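Local coordinates for interferon alpha/beta receptor 1 (Mus musculus, PDB 3WCY), which pairs with IFNAR2 to form the cell-surface receptor for type I interferons, whose binding switches on JAK-STAT signalling; this chain is its extracellular part, at residues S121-D126 against F137-R142; A100-P105 against V176-P181. One frame throughout, in Å; residues are numbered along the deposited sequence.

Interaction 1. Residues S121-D126 against F137-R142; sequences SPPGQD and FSYTIR
P122 and P123 meet the rings of F137 and Y139 at one end of the second fibronectin type III domain, and the contact is made mainly by side chains. The apolar part belongs to F137. Its ring and the pyrrolidine ring of P123 come from opposite directions and meet obliquely, CE2 of F137 lying 3.9 Å from CD of P123. P122 adds a looser touch beside it, with CB 4.3 Å from CD2 of the same phenyl ring. With CG of F137 anti to its carbonyl carbon and beside the backbone N (chi1 -61°), the ring reaches out from the residue just before strand 138-145 to the two prolines.

In the fibronectin type III sandwich, strand 116-121 belongs to one sheet and strand 138-145 to the other, and the chain passes between them through the loop that begins at P122. The prolines therefore leave one sheet just where F137 leads into the other. Backbone bonds tie the strand into its own sheet, Y139 pairing with S156 and S138 with I179, while S121 pairs with E106 of strand 106-111 in the facing sheet.

The polar element is the phenol of Y139, which approaches P122 with its oxygen in front: OH is 3.3 Å from CB and 3.5 Å from CA of P122. These are carbon neighbours, and no hydrogen bond joins the two segments. The same OH comes only loosely near P123, 4.3 Å from CD. Further back, the Y139 ring packs against I120 and A178 and makes an edge-to-face contact with Y159, a residue that P122 also touches. P123 also touches D15, from the N-terminal part of the chain.

Interaction 2. Residues A100-P105 against V176-P181; sequences AHMSPP and VKAIHP
M102 lays its terminal methyl over the backbone and side chain of A178, CE standing 3.3 Å from the carbonyl O and 3.7 Å from CB of that alanine. The thioether is bent at its last torsion (chi3 70°), which carries CE to A178 while SD stays near H180, 4.1 Å from CB. The side chains of M102 and H180 cross at about a right angle, and it is the aliphatic root of the histidine that receives the sulfur. W130 and F137 also pack on the methionine.

P105 fills the neighbouring place along strand 171-179. Its ring spans two residues of the strand: CG lies 3.9 Å from CG1 of V176, and CD lies 3.5 Å from O of V176 and 3.8 Å from CB of A178. The CB of A178 is thus shared by the methionine and the proline. Without CG and CD, an alanine here would probably leave a gap over V176 and A178 and let the backbone turn more freely.

Residues 100-101 pair weakly with strand 12-14 of the first domain, and M102 to P105 lead into the second. The line from CA of M102 to CA of P105 runs 142° from that between CA of V176 and CA of H180. P105 also meets I120 of the facing sheet, so it reaches into the sandwich interior. S103 N bonds to OD1 of D15 and M102 O to OG of S187, tying the segment to residues outside the contact. With no hydrogen bond across it, the contact probably rests on van der Waals packing of side-chain carbons on the strand's aliphatic groups and carbonyl oxygens.

Both interactions are buried and centred about 6 Å apart at the same end of the second fibronectin type III domain, where the first domain joins it. They share one sheet: strands 138-145 and 171-179 are neighbours in it, probably also bonded between T140 O and K177 N. Their other halves also touch, S121 packing on P105 and P123 on S103. Interaction 1 links residues close in sequence and relies on prolines against aromatic rings, with one phenol oxygen among carbons. Interaction 2 spans a longer separation, covers more surface, and sets a thioether and a proline on V176, A178 and the CB of H180.

Interaction 1. Residues S121-D126 against F137-R142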
loop_
_atom_site.group_PDB
_atom_site.type_symbol
_atom_site.label_atom_id
_atom_site.label_comp_id
_atom_site.label_asym_id
_atom_site.label_seq_id
_atom_site.Cartn_x
_atom_site.Cartn_y
_atom_site.Cartn_z
ATOM N N SER A 121 -9.634 14.098 2.573
ATOM C CA SER A 121 -8.459 14.855 2.976
ATOM C C SER A 121 -8.090 14.317 4.378
ATOM O O SER A 121 -8.987 14.185 5.220
ATOM C CB SER A 121 -8.765 16.346 3.019
ATOM O OG SER A 121 -7.611 17.098 2.690
ATOM N N PRO A 122 -6.814 13.921 4.625
ATOM C CA PRO A 122 -6.456 13.360 5.940
ATOM C C PRO A 122 -6.530 14.374 7.090
ATOM O O PRO A 122 -6.460 15.577 6.815
ATOM C CB PRO A 122 -5.024 12.865 5.723
ATOM C CG PRO A 122 -4.488 13.728 4.649
ATOM C CD PRO A 122 -5.638 13.991 3.734
ATOM N N PRO A 123 -6.662 13.934 8.374
ATOM C CA PRO A 123 -6.696 14.903 9.490
ATOM C C PRO A 123 -5.447 15.809 9.528
ATOM O O PRO A 123 -4.321 15.306 9.621
ATOM C CB PRO A 123 -6.794 14.002 10.732
ATOM C CG PRO A 123 -7.315 12.710 10.243
ATOM C CD PRO A 123 -6.763 12.547 8.873
ATOM N N GLY A 124 -5.651 17.119 9.386
ATOM C CA GLY A 124 -4.574 18.105 9.350
ATOM C C GLY A 124 -4.389 18.723 7.974
ATOM O O GLY A 124 -4.239 18.000 6.980
ATOM N N GLN A 125 -4.367 20.077 7.909
ATOM C CA GLN A 125 -4.239 20.834 6.648
ATOM C C GLN A 125 -2.939 21.707 6.473
ATOM O O GLN A 125 -3.052 22.923 6.293
ATOM C CB GLN A 125 -5.521 21.670 6.384
ATOM C CG GLN A 125 -6.731 20.854 5.930
ATOM C CD GLN A 125 -7.857 21.734 5.443
ATOM O OE1 GLN A 125 -7.960 22.055 4.251
ATOM N NE2 GLN A 125 -8.733 22.137 6.352
ATOM N N ASP A 126 -1.723 21.116 6.455
ATOM C CA ASP A 126 -1.446 19.699 6.669
ATOM C C ASP A 126 -0.996 19.406 8.097
ATOM O O ASP A 126 -1.262 18.317 8.610
ATOM C CB ASP A 126 -0.493 19.136 5.617
ATOM C CG ASP A 126 -1.239 18.578 4.423
ATOM O OD1 ASP A 126 -1.625 17.386 4.470
ATOM O OD2 ASP A 126 -1.478 19.343 3.461
ATOM N N PHE A 137 -2.716 5.858 7.817
ATOM C CA PHE A 137 -4.172 6.041 7.808
ATOM C C PHE A 137 -4.921 5.239 6.751
ATOM O O PHE A 137 -4.484 5.123 5.608
ATOM C CB PHE A 137 -4.563 7.521 7.651
ATOM C CG PHE A 137 -4.115 8.502 8.708
ATOM C CD1 PHE A 137 -4.231 8.198 10.060
ATOM C CD2 PHE A 137 -3.683 9.773 8.357
ATOM C CE1 PHE A 137 -3.839 9.119 11.036
ATOM C CE2 PHE A 137 -3.315 10.699 9.334
ATOM C CZ PHE A 137 -3.400 10.366 10.666
ATOM N N SER A 138 -6.074 4.716 7.152
ATOM C CA SER A 138 -7.022 3.987 6.317
ATOM C C SER A 138 -8.355 4.687 6.540
ATOM O O SER A 138 -8.483 5.447 7.501
ATOM C CB SER A 138 -7.113 2.524 6.743
ATOM O OG SER A 138 -8.071 1.814 5.971
ATOM N N TYR A 139 -9.325 4.476 5.641
ATOM C CA TYR A 139 -10.645 5.107 5.740
ATOM C C TYR A 139 -11.763 4.104 5.517
ATOM O O TYR A 139 -11.581 3.118 4.796
ATOM C CB TYR A 139 -10.768 6.325 4.790
ATOM C CG TYR A 139 -9.629 7.311 4.943
ATOM C CD1 TYR A 139 -9.648 8.279 5.943
ATOM C CD2 TYR A 139 -8.495 7.230 4.134
ATOM C CE1 TYR A 139 -8.582 9.162 6.117
ATOM C CE2 TYR A 139 -7.420 8.103 4.303
ATOM C CZ TYR A 139 -7.469 9.067 5.298
ATOM O OH TYR A 139 -6.414 9.925 5.482
ATOM N N THR A 140 -12.899 4.324 6.188
ATOM C CA THR A 140 -14.090 3.477 6.080
ATOM C C THR A 140 -15.255 4.396 5.694
ATOM O O THR A 140 -15.539 5.362 6.409
ATOM C CB THR A 140 -14.368 2.707 7.393
ATOM O OG1 THR A 140 -14.776 3.626 8.408
ATOM C CG2 THR A 140 -13.182 1.888 7.879
ATOM N N ILE A 141 -15.899 4.114 4.556
ATOM C CA ILE A 141 -17.009 4.917 4.041
ATOM C C ILE A 141 -18.335 4.204 4.263
ATOM O O ILE A 141 -18.437 2.998 4.024
ATOM C CB ILE A 141 -16.849 5.300 2.533
ATOM C CG1 ILE A 141 -15.388 5.259 1.983
ATOM C CG2 ILE A 141 -17.613 6.576 2.177
ATOM C CD1 ILE A 141 -14.422 6.349 2.437
ATOM N N ARG A 142 -19.361 4.975 4.677
ATOM C CA ARG A 142 -20.733 4.522 4.886
ATOM C C ARG A 142 -21.646 5.305 3.946
ATOM O O ARG A 142 -21.650 6.535 3.973
ATOM C CB ARG A 142 -21.166 4.734 6.337
ATOM C CG ARG A 142 -20.781 3.613 7.285
ATOM C CD ARG A 142 -21.386 3.890 8.648
ATOM N NE ARG A 142 -20.968 2.925 9.662
ATOM C CZ ARG A 142 -21.029 3.145 10.973
ATOM N NH1 ARG A 142 -21.480 4.306 11.439
ATOM N NH2 ARG A 142 -20.627 2.212 11.828
#

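Interaction 2. Residues A100-P105 against V176-P181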
loop_
_atom_site.group_PDB
_atom_site.type_symbol
_atom_site.label_atom_id
_atom_site.label_comp_id
_atom_site.label_asym_id
_atom_site.label_seq_id
_atom_site.Cartn_x
_atom_site.Cartn_y
_atom_site.Cartn_z
ATOM N N ALA A 100 -2.493 12.826 21.680
ATOM C CA ALA A 100 -3.197 13.505 20.584
ATOM C C ALA A 100 -4.300 12.666 19.939
ATOM O O ALA A 100 -4.086 11.497 19.610
ATOM C CB ALA A 100 -2.210 13.977 19.529
ATOM N N HIS A 101 -5.479 13.281 19.763
ATOM C CA HIS A 101 -6.661 12.676 19.151
ATOM C C HIS A 101 -6.702 13.000 17.664
ATOM O O HIS A 101 -6.075 13.966 17.219
ATOM C CB HIS A 101 -7.940 13.212 19.815
ATOM C CG HIS A 101 -8.159 12.722 21.210
ATOM N ND1 HIS A 101 -8.995 11.652 21.476
ATOM C CD2 HIS A 101 -7.644 13.176 22.375
ATOM C CE1 HIS A 101 -8.967 11.493 22.787
ATOM N NE2 HIS A 101 -8.167 12.386 23.370
ATOM N N MET A 102 -7.475 12.213 16.906
ATOM C CA MET A 102 -7.649 12.388 15.467
ATOM C C MET A 102 -8.975 13.074 15.150
ATOM O O MET A 102 -10.040 12.527 15.461
ATOM C CB MET A 102 -7.606 11.033 14.767
ATOM C CG MET A 102 -6.232 10.593 14.404
ATOM S SD MET A 102 -6.235 8.844 13.991
ATOM C CE MET A 102 -7.113 8.874 12.470
ATOM N N SER A 103 -8.914 14.259 14.508
ATOM C CA SER A 103 -10.107 15.004 14.091
ATOM C C SER A 103 -10.697 14.284 12.871
ATOM O O SER A 103 -9.941 13.601 12.188
ATOM C CB SER A 103 -9.752 16.449 13.746
ATOM O OG SER A 103 -8.952 16.515 12.579
ATOM N N PRO A 104 -12.020 14.353 12.586
ATOM C CA PRO A 104 -12.551 13.628 11.412
ATOM C C PRO A 104 -11.920 14.070 10.078
ATOM O O PRO A 104 -11.449 15.209 9.993
ATOM C CB PRO A 104 -14.055 13.907 11.472
ATOM C CG PRO A 104 -14.316 14.358 12.875
ATOM C CD PRO A 104 -13.092 15.091 13.284
ATOM N N PRO A 105 -11.830 13.195 9.048
ATOM C CA PRO A 105 -11.210 13.629 7.784
ATOM C C PRO A 105 -12.113 14.564 6.972
ATOM O O PRO A 105 -13.335 14.407 7.006
ATOM C CB PRO A 105 -10.949 12.312 7.049
ATOM C CG PRO A 105 -11.968 11.380 7.555
ATOM C CD PRO A 105 -12.322 11.805 8.958
ATOM N N VAL A 176 -17.429 9.342 6.493
ATOM C CA VAL A 176 -16.048 8.851 6.364
ATOM C C VAL A 176 -15.322 8.906 7.704
ATOM O O VAL A 176 -15.262 9.959 8.341
ATOM C CB VAL A 176 -15.252 9.584 5.244
ATOM C CG1 VAL A 176 -13.838 9.032 5.100
ATOM C CG2 VAL A 176 -15.984 9.524 3.909
ATOM N N LYS A 177 -14.751 7.766 8.103
ATOM C CA LYS A 177 -13.988 7.575 9.332
ATOM C C LYS A 177 -12.492 7.419 8.989
ATOM O O LYS A 177 -12.139 6.652 8.080
ATOM C CB LYS A 177 -14.509 6.314 10.051
ATOM C CG LYS A 177 -13.927 6.033 11.430
ATOM C CD LYS A 177 -14.487 4.726 11.988
ATOM C CE LYS A 177 -14.446 4.631 13.502
ATOM N NZ LYS A 177 -15.517 5.435 14.155
ATOM N N ALA A 178 -11.620 8.142 9.716
ATOM C CA ALA A 178 -10.173 8.015 9.540
ATOM C C ALA A 178 -9.666 7.064 10.604
ATOM O O ALA A 178 -9.938 7.254 11.793
ATOM C CB ALA A 178 -9.491 9.366 9.673
ATOM N N ILE A 179 -8.983 6.005 10.186
ATOM C CA ILE A 179 -8.449 5.035 11.143
ATOM C C ILE A 179 -6.942 4.870 11.041
ATOM O O ILE A 179 -6.405 4.932 9.937
ATOM C CB ILE A 179 -9.227 3.687 11.169
ATOM C CG1 ILE A 179 -9.438 3.099 9.754
ATOM C CG2 ILE A 179 -10.557 3.850 11.918
ATOM C CD1 ILE A 179 -9.683 1.571 9.710
ATOM N N HIS A 180 -6.259 4.716 12.199
ATOM C CA HIS A 180 -4.815 4.453 12.303
ATOM C C HIS A 180 -4.718 2.949 12.670
ATOM O O HIS A 180 -4.772 2.612 13.858
ATOM C CB HIS A 180 -4.153 5.341 13.388
ATOM C CG HIS A 180 -2.664 5.517 13.245
ATOM N ND1 HIS A 180 -1.854 4.534 12.677
ATOM C CD2 HIS A 180 -1.880 6.554 13.625
ATOM C CE1 HIS A 180 -0.621 5.012 12.721
ATOM N NE2 HIS A 180 -0.582 6.222 13.282
ATOM N N PRO A 181 -4.663 2.027 11.672
ATOM C CA PRO A 181 -4.692 0.588 11.995
ATOM C C PRO A 181 -3.526 0.012 12.793
ATOM O O PRO A 181 -3.632 -1.125 13.259
ATOM C CB PRO A 181 -4.846 -0.084 10.625
ATOM C CG PRO A 181 -4.294 0.891 9.660
ATOM C CD PRO A 181 -4.650 2.239 10.209
#